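Local coordinates for Boca/mesd chaperone for ywtd beta-propeller-egf protein 1 (Caenorhabditis elegans, PDB 3OFG), which probably serves, through its structured domain, as an endoplasmic reticulum chaperone for the maturation of LDL-receptor-type beta-propeller domains, at residues S26-R29 and P30-K34; V54-D57 and N58-I61. One frame throughout, in Å; residues are numbered along the deposited sequence.

Interaction 1: S26-R29 and P30-K34; sequences SDIR and PFTEK
Ile28 and Arg29 offer their backbone carbonyls to the amides of Thr32 and Glu33, the opening bonds of a helix. Thr32 N reaches Ile28 O at 2.9 Å. Glu33 N binds Arg29 O at 2.8 Å. Ile28 is thus the N-cap residue, though its apolar side chain has no acceptor to give the helix. Pro30, lacking an amide hydrogen, fits easily into this first turn.

The Arg29 side chain leaves the backbone with CB beside the peptide link to Pro30, as any CB must, and CG is the first atom with a real partner. With CG anti to the backbone N (chi1 -167°), the chain is carried past Glu33, and CG lies 3.3 Å from Glu33 OE2. CD keeps the same 3.3 Å distance to Glu33 OE2, so the carboxylate first meets the aliphatic part of the chain. A bend at chi3 then swings the guanidinium round. NE forms a salt bridge with Asp57 OD1, the main charge partner of this arginine. NH1 stands 3.8 Å from Glu33 OE2, a long ion pair. That oxygen sits at the guanidinium edge, near its plane, yet the carboxylate itself is turned 89° from it, so the two groups form no flat, two-pronged pair.

On another side of the turn, Ile28 and Phe31 lie side by side, with Ile28 CD1 4.1 Å from Phe31 CD2. Ile28 CG1 also packs near Thr32 OG1, at 3.8 Å, and that hydroxyl probably bonds to Asp57 O. Helix 29-45 starts here over the sheet: Ile28, Phe31 and Thr32 rest on Val17 of strand 12-17, while Arg29, Thr32 and Glu33 touch Val54 of strand 50-56.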
loop_
_atom_site.group_PDB
_atom_site.type_symbol
_atom_site.label_atom_id
_atom_site.label_comp_id
_atom_site.label_asym_id
_atom_site.label_seq_id
_atom_site.Cartn_x
_atom_site.Cartn_y
_atom_site.Cartn_z
ATOM N N SER A 26 4.286 -8.663 -17.693
ATOM C CA SER A 26 4.160 -8.096 -16.353
ATOM C C SER A 26 5.416 -7.369 -15.871
ATOM O O SER A 26 5.317 -6.474 -15.036
ATOM C CB SER A 26 3.785 -9.168 -15.342
ATOM O OG SER A 26 4.803 -10.129 -15.235
ATOM N N ASP A 27 6.594 -7.739 -16.373
ATOM C CA ASP A 27 7.841 -7.131 -15.911
ATOM C C ASP A 27 8.103 -5.856 -16.717
ATOM O O ASP A 27 8.974 -5.784 -17.594
ATOM C CB ASP A 27 9.045 -8.110 -15.976
ATOM C CG ASP A 27 9.399 -8.547 -17.380
ATOM O OD1 ASP A 27 8.484 -8.894 -18.140
ATOM O OD2 ASP A 27 10.612 -8.555 -17.717
ATOM N N ILE A 28 7.306 -4.844 -16.403
ATOM C CA ILE A 28 7.332 -3.562 -17.115
ATOM C C ILE A 28 7.578 -2.432 -16.110
ATOM O O ILE A 28 7.031 -1.338 -16.240
ATOM C CB ILE A 28 6.039 -3.319 -17.907
ATOM C CG1 ILE A 28 4.788 -3.446 -17.029
ATOM C CG2 ILE A 28 5.964 -4.284 -19.087
ATOM C CD1 ILE A 28 3.511 -2.899 -17.700
ATOM N N ARG A 29 8.464 -2.645 -15.152
ATOM C CA ARG A 29 8.676 -1.636 -14.114
ATOM C C ARG A 29 9.064 -0.260 -14.643
ATOM O O ARG A 29 8.565 0.743 -14.128
ATOM C CB ARG A 29 9.686 -2.097 -13.055
ATOM C CG ARG A 29 9.641 -1.186 -11.823
ATOM C CD ARG A 29 10.452 -1.744 -10.670
ATOM N NE ARG A 29 9.721 -2.775 -9.952
ATOM C CZ ARG A 29 9.108 -2.600 -8.785
ATOM N NH1 ARG A 29 9.122 -1.422 -8.175
ATOM N NH2 ARG A 29 8.479 -3.622 -8.225
ATOM N N PRO A 30 9.968 -0.153 -15.621
ATOM C CA PRO A 30 10.292 1.211 -16.087
ATOM C C PRO A 30 9.050 1.962 -16.608
ATOM O O PRO A 30 8.878 3.150 -16.401
ATOM C CB PRO A 30 11.296 0.990 -17.234
ATOM C CG PRO A 30 11.823 -0.408 -17.032
ATOM C CD PRO A 30 10.783 -1.198 -16.269
ATOM N N PHE A 31 8.185 1.242 -17.291
ATOM C CA PHE A 31 6.974 1.797 -17.893
ATOM C C PHE A 31 5.984 2.168 -16.785
ATOM O O PHE A 31 5.403 3.265 -16.791
ATOM C CB PHE A 31 6.429 0.733 -18.840
ATOM C CG PHE A 31 5.281 1.161 -19.697
ATOM C CD1 PHE A 31 5.502 1.802 -20.904
ATOM C CD2 PHE A 31 3.990 0.825 -19.367
ATOM C CE1 PHE A 31 4.433 2.152 -21.727
ATOM C CE2 PHE A 31 2.926 1.178 -20.196
ATOM C CZ PHE A 31 3.165 1.813 -21.372
ATOM N N THR A 32 5.828 1.313 -15.795
ATOM C CA THR A 32 4.963 1.628 -14.652
ATOM C C THR A 32 5.476 2.824 -13.886
ATOM O O THR A 32 4.708 3.709 -13.538
ATOM C CB THR A 32 4.911 0.417 -13.745
ATOM O OG1 THR A 32 4.348 -0.653 -14.517
ATOM C CG2 THR A 32 4.063 0.651 -12.494
ATOM N N GLU A 33 6.786 2.905 -13.687
ATOM C CA GLU A 33 7.355 4.033 -12.961
ATOM C C GLU A 33 7.175 5.312 -13.767
ATOM O O GLU A 33 6.803 6.356 -13.185
ATOM C CB GLU A 33 8.822 3.783 -12.611
ATOM C CG GLU A 33 8.975 2.676 -11.561
ATOM C CD GLU A 33 10.363 2.476 -10.998
ATOM O OE1 GLU A 33 11.271 3.247 -11.343
ATOM O OE2 GLU A 33 10.521 1.541 -10.178
ATOM N N LYS A 34 7.366 5.269 -15.073
ATOM C CA LYS A 34 7.195 6.442 -15.904
ATOM C C LYS A 34 5.769 6.941 -15.815
ATOM O O LYS A 34 5.495 8.126 -15.552
ATOM C CB LYS A 34 7.530 6.126 -17.359
ATOM C CG LYS A 34 7.179 7.241 -18.321
ATOM C CD LYS A 34 7.570 6.927 -19.757
ATOM C CE LYS A 34 7.017 7.946 -20.722
ATOM N NZ LYS A 34 7.466 7.650 -22.118
#

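Interaction 2: V54-D57 and N58-I61; sequences VIDD and NRAI
Arg59 and Asp56 bind each other through both backbone and side chain at the tip of the hairpin of strands 50-56 and 59-64. Arg59 O accepts two amides, Ile55 N and Asp56 N, each at 3.1 Å. Two residues facing one make this a classic beta bulge, and the register shifts by one there. The return bond, Arg59 N to Asp56 O, is weak at 3.4 Å; it closes the type I turn that runs from Asp56 to Arg59.

The side chains lie alongside each other, pointing the same way. Asp56 OD2 takes Arg59 NH2 at 2.8 Å, nearly along its own C-O bond, and Arg59 NE weakly at 3.0 Å. One oxygen therefore serves two donors, with the carboxylate and guanidinium planes only 23° apart. The bend in the Arg59 chain at chi3 (55°) lays the guanidinium over Ile55, whose CD1 sits 3.5 Å above the plane, over its centre. That methyl also packs 3.8 Å from Ile61 CG1.

The other carboxylate oxygen, Asp56 OD1, forms a salt bridge with Arg59 of the second subunit. Arg59 NH2 bonds to Ile55 O of that subunit as well. A leucine in place of Arg59 would probably leave the Asp56 carboxylates of both chains short of a positive mate and take away the flat guanidinium face on which Ile55 CD1 rests. The chemistry implies that charge pairing within the hairpin is shared across the dimer interface, consistent with a protein that binds its own kind.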
loop_
_atom_site.group_PDB
_atom_site.type_symbol
_atom_site.label_atom_id
_atom_site.label_comp_id
_atom_site.label_asym_id
_atom_site.label_seq_id
_atom_site.Cartn_x
_atom_site.Cartn_y
_atom_site.Cartn_z
ATOM N N VAL A 54 5.337 2.114 -5.992
ATOM C CA VAL A 54 5.318 1.059 -6.995
ATOM C C VAL A 54 5.611 -0.241 -6.257
ATOM O O VAL A 54 6.721 -0.457 -5.771
ATOM C CB VAL A 54 6.315 1.363 -8.134
ATOM C CG1 VAL A 54 6.328 0.221 -9.149
ATOM C CG2 VAL A 54 5.940 2.690 -8.790
ATOM N N ILE A 55 4.602 -1.083 -6.119
ATOM C CA ILE A 55 4.703 -2.275 -5.275
ATOM C C ILE A 55 4.891 -3.560 -6.072
ATOM O O ILE A 55 5.214 -4.598 -5.507
ATOM C CB ILE A 55 3.472 -2.418 -4.351
ATOM C CG1 ILE A 55 2.161 -2.489 -5.150
ATOM C CG2 ILE A 55 3.446 -1.270 -3.345
ATOM C CD1 ILE A 55 0.987 -2.998 -4.318
ATOM N N ASP A 56 4.679 -3.519 -7.383
ATOM C CA ASP A 56 4.983 -4.627 -8.288
ATOM C C ASP A 56 5.462 -4.006 -9.583
ATOM O O ASP A 56 5.307 -2.798 -9.800
ATOM C CB ASP A 56 3.748 -5.477 -8.588
ATOM C CG ASP A 56 3.269 -6.246 -7.400
ATOM O OD1 ASP A 56 3.923 -7.252 -7.036
ATOM O OD2 ASP A 56 2.240 -5.851 -6.843
ATOM N N ASP A 57 6.013 -4.821 -10.473
ATOM C CA ASP A 57 6.520 -4.282 -11.736
ATOM C C ASP A 57 5.417 -3.664 -12.584
ATOM O O ASP A 57 5.686 -2.822 -13.437
ATOM C CB ASP A 57 7.199 -5.360 -12.576
ATOM C CG ASP A 57 8.461 -5.901 -11.954
ATOM O OD1 ASP A 57 9.065 -5.231 -11.097
ATOM O OD2 ASP A 57 8.851 -7.010 -12.382
ATOM N N ASN A 58 4.174 -4.069 -12.324
ATOM C CA ASN A 58 3.007 -3.561 -13.054
ATOM C C ASN A 58 1.848 -3.140 -12.152
ATOM O O ASN A 58 0.693 -3.167 -12.559
ATOM C CB ASN A 58 2.518 -4.620 -14.060
ATOM C CG ASN A 58 2.007 -5.872 -13.380
ATOM O OD1 ASN A 58 2.230 -6.084 -12.187
ATOM N ND2 ASN A 58 1.318 -6.715 -14.152
ATOM N N ARG A 59 2.149 -2.708 -10.940
ATOM C CA ARG A 59 1.091 -2.280 -10.040
ATOM C C ARG A 59 1.628 -1.271 -9.054
ATOM O O ARG A 59 2.743 -1.410 -8.542
ATOM C CB ARG A 59 0.489 -3.465 -9.291
ATOM C CG ARG A 59 -0.819 -3.142 -8.552
ATOM C CD ARG A 59 -1.550 -4.390 -8.049
ATOM N NE ARG A 59 -0.688 -5.202 -7.208
ATOM C CZ ARG A 59 -0.927 -5.535 -5.941
ATOM N NH1 ARG A 59 -2.043 -5.174 -5.344
ATOM N NH2 ARG A 59 -0.030 -6.255 -5.293
ATOM N N ALA A 60 0.849 -0.227 -8.813
ATOM C CA ALA A 60 1.216 0.814 -7.866
ATOM C C ALA A 60 0.077 1.140 -6.918
ATOM O O ALA A 60 -1.087 0.902 -7.206
ATOM C CB ALA A 60 1.662 2.059 -8.612
ATOM N N ILE A 61 0.434 1.725 -5.788
ATOM C CA ILE A 61 -0.525 2.280 -4.851
ATOM C C ILE A 61 -0.455 3.794 -4.957
ATOM O O ILE A 61 0.636 4.375 -4.971
ATOM C CB ILE A 61 -0.188 1.880 -3.389
ATOM C CG1 ILE A 61 -0.312 0.384 -3.235
ATOM C CG2 ILE A 61 -1.083 2.644 -2.375
ATOM C CD1 ILE A 61 0.171 -0.097 -1.856
#

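Interactions 1 and 2 follow in series along the chain, their centres about 8 Å apart. The first is the start of helix 29-45; the second is the turn of the hairpin formed by strands 50-56 and 59-64. Within this chain the hairpin lies at one edge of the four-stranded antiparallel sheet, with strand 50-56 outermost and strand 59-64 next to strand 12-17. The two contacts meet through Asp57, whose carboxylate and carbonyl both serve the helix start. That start is thereby tied to the hairpin turn, whose Asp56 and Arg59 reach the second subunit, so the two contacts connect helix, sheet and dimer interface within one domain.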